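Local coordinates for protein HNH endonuclease (Geobacter metallireducens, PDB 4H9D) that probably cuts nucleic acid as a metal-dependent HNH nicking endonuclease and holds a zinc ion through four cysteines, at residues C76-R79 and K80-L83. Sequence-based numbering, arbitrary orientation.
Sequences CNNR and KKYL. With ZN (zinc ion), chain D.
The Tyr-82 ring lies with one face over the backbone of Arg-79. CA of Arg-79 makes a CH-pi contact there, 4.2 Å from the ring centroid and offset toward the rim. The guanidinium of Arg-79 has Tyr-82 OH over the centre of one face, 4.0 Å from Arg-79 CZ. CD1 of Leu-83 sits at the guanidinium edge, near its plane. The planes of guanidinium and ring are turned 42° apart, and the two side chains run alongside each other in the same direction. The Tyr-82 CG stands between backbone N and carbonyl carbon (chi1 74°), which turns the ring back over the preceding turn. CG of Arg-79 then packs 3.5 Å from Tyr-82 OH. With an alanine in place of Tyr-82, CA of Arg-79 and one guanidinium face would probably lose their cover, though Trp-88 and Tyr-91 still touch the arginine.

Residues 76-82 form the last turns of helix 74-82, and Leu-83 is the first residue past its end. Lys-80 N bonds to Cys-76 O (3.1 Å), and Tyr-82 N to Asn-78 O. Leu-83 N reaches Arg-79 O by a weak bond as the chain leaves the helix. Lys-81 bends at chi3 and chi4, so that NZ folds back to a weak bond with Asn-77 O (3.4 Å). The Lys-81 side chain lies about 5 Å from a bound magnesium ion. Tyr-82 packs on Ile-37 of the second subunit and Arg-35 of the third.

In the first turn of the helix, Cys-76 SG binds the zinc ion at 2.5 Å. Cys-38, Cys-41 and Cys-73 complete this four-cysteine site, built from two CxxC pairs. Zinc thus ties the first turn to Cys-38 and Cys-41, while weaker, mainly nonpolar contacts hold Arg-79 near the C-terminal end.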
loop_
_atom_site.group_PDB
_atom_site.type_symbol
_atom_site.label_atom_id
_atom_site.label_comp_id
_atom_site.label_asym_id
_atom_site.label_seq_id
_atom_site.Cartn_x
_atom_site.Cartn_y
_atom_site.Cartn_z
ATOM N N CYS A 76 -9.635 -0.381 -13.089
ATOM C CA CYS A 76 -8.440 -0.750 -13.840
ATOM C C CYS A 76 -7.269 0.168 -13.523
ATOM O O CYS A 76 -6.129 -0.285 -13.381
ATOM C CB CYS A 76 -8.707 -0.703 -15.352
ATOM S SG CYS A 76 -9.385 -2.223 -16.069
ATOM N N ASN A 77 -7.541 1.462 -13.414
ATOM C CA ASN A 77 -6.467 2.402 -13.149
ATOM C C ASN A 77 -5.704 2.126 -11.860
ATOM O O ASN A 77 -4.477 2.272 -11.834
ATOM C CB ASN A 77 -6.997 3.830 -13.132
ATOM C CG ASN A 77 -5.900 4.838 -12.932
ATOM O OD1 ASN A 77 -4.914 4.858 -13.675
ATOM N ND2 ASN A 77 -6.051 5.680 -11.919
ATOM N N ASN A 78 -6.416 1.739 -10.797
ATOM C CA ASN A 78 -5.784 1.447 -9.505
ATOM C C ASN A 78 -5.134 0.075 -9.498
ATOM O O ASN A 78 -3.951 -0.061 -9.191
ATOM C CB ASN A 78 -6.817 1.500 -8.387
ATOM C CG ASN A 78 -7.518 2.833 -8.322
ATOM O OD1 ASN A 78 -6.891 3.864 -8.069
ATOM N ND2 ASN A 78 -8.824 2.828 -8.564
ATOM N N ARG A 79 -5.930 -0.940 -9.828
ATOM C CA ARG A 79 -5.461 -2.311 -9.875
ATOM C C ARG A 79 -4.170 -2.452 -10.660
ATOM O O ARG A 79 -3.363 -3.328 -10.372
ATOM C CB ARG A 79 -6.527 -3.209 -10.495
ATOM C CG ARG A 79 -7.581 -3.672 -9.520
ATOM C CD ARG A 79 -8.817 -4.191 -10.239
ATOM N NE ARG A 79 -9.798 -4.750 -9.312
ATOM C CZ ARG A 79 -9.660 -5.927 -8.705
ATOM N NH1 ARG A 79 -8.581 -6.670 -8.933
ATOM N NH2 ARG A 79 -10.593 -6.361 -7.864
ATOM N N LYS A 80 -3.971 -1.601 -11.655
ATOM C CA LYS A 80 -2.761 -1.690 -12.443
ATOM C C LYS A 80 -1.601 -1.177 -11.597
ATOM O O LYS A 80 -0.439 -1.448 -11.893
ATOM C CB LYS A 80 -2.896 -0.870 -13.736
ATOM C CG LYS A 80 -1.718 -1.044 -14.692
ATOM C CD LYS A 80 -1.842 -0.206 -15.951
ATOM C CE LYS A 80 -0.614 -0.376 -16.846
ATOM N NZ LYS A 80 -0.351 -1.819 -17.184
ATOM N N LYS A 81 -1.926 -0.447 -10.531
ATOM C CA LYS A 81 -0.906 0.107 -9.642
ATOM C C LYS A 81 -0.557 -0.742 -8.425
ATOM O O LYS A 81 0.608 -0.807 -8.037
ATOM C CB LYS A 81 -1.306 1.509 -9.168
ATOM C CG LYS A 81 -0.708 2.640 -10.012
ATOM C CD LYS A 81 -1.004 4.034 -9.441
ATOM C CE LYS A 81 -2.483 4.413 -9.549
ATOM N NZ LYS A 81 -3.381 3.456 -8.833
ATOM N N TYR A 82 -1.542 -1.390 -7.814
ATOM C CA TYR A 82 -1.251 -2.202 -6.640
ATOM C C TYR A 82 -1.206 -3.717 -6.856
ATOM O O TYR A 82 -1.015 -4.466 -5.903
ATOM C CB TYR A 82 -2.227 -1.863 -5.508
ATOM C CG TYR A 82 -3.641 -2.381 -5.672
ATOM C CD1 TYR A 82 -3.926 -3.751 -5.584
ATOM C CD2 TYR A 82 -4.703 -1.496 -5.873
ATOM C CE1 TYR A 82 -5.240 -4.225 -5.690
ATOM C CE2 TYR A 82 -6.025 -1.953 -5.980
ATOM C CZ TYR A 82 -6.289 -3.315 -5.888
ATOM O OH TYR A 82 -7.587 -3.762 -6.005
ATOM N N LEU A 83 -1.398 -4.181 -8.087
ATOM C CA LEU A 83 -1.328 -5.617 -8.350
ATOM C C LEU A 83 0.018 -5.852 -9.019
ATOM O O LEU A 83 0.438 -5.036 -9.837
ATOM C CB LEU A 83 -2.440 -6.064 -9.300
ATOM C CG LEU A 83 -3.919 -6.132 -8.903
ATOM C CD1 LEU A 83 -4.686 -6.839 -10.017
ATOM C CD2 LEU A 83 -4.100 -6.890 -7.616
HETATM ZN ZN ZN D . -11.343 -0.936 -17.053
#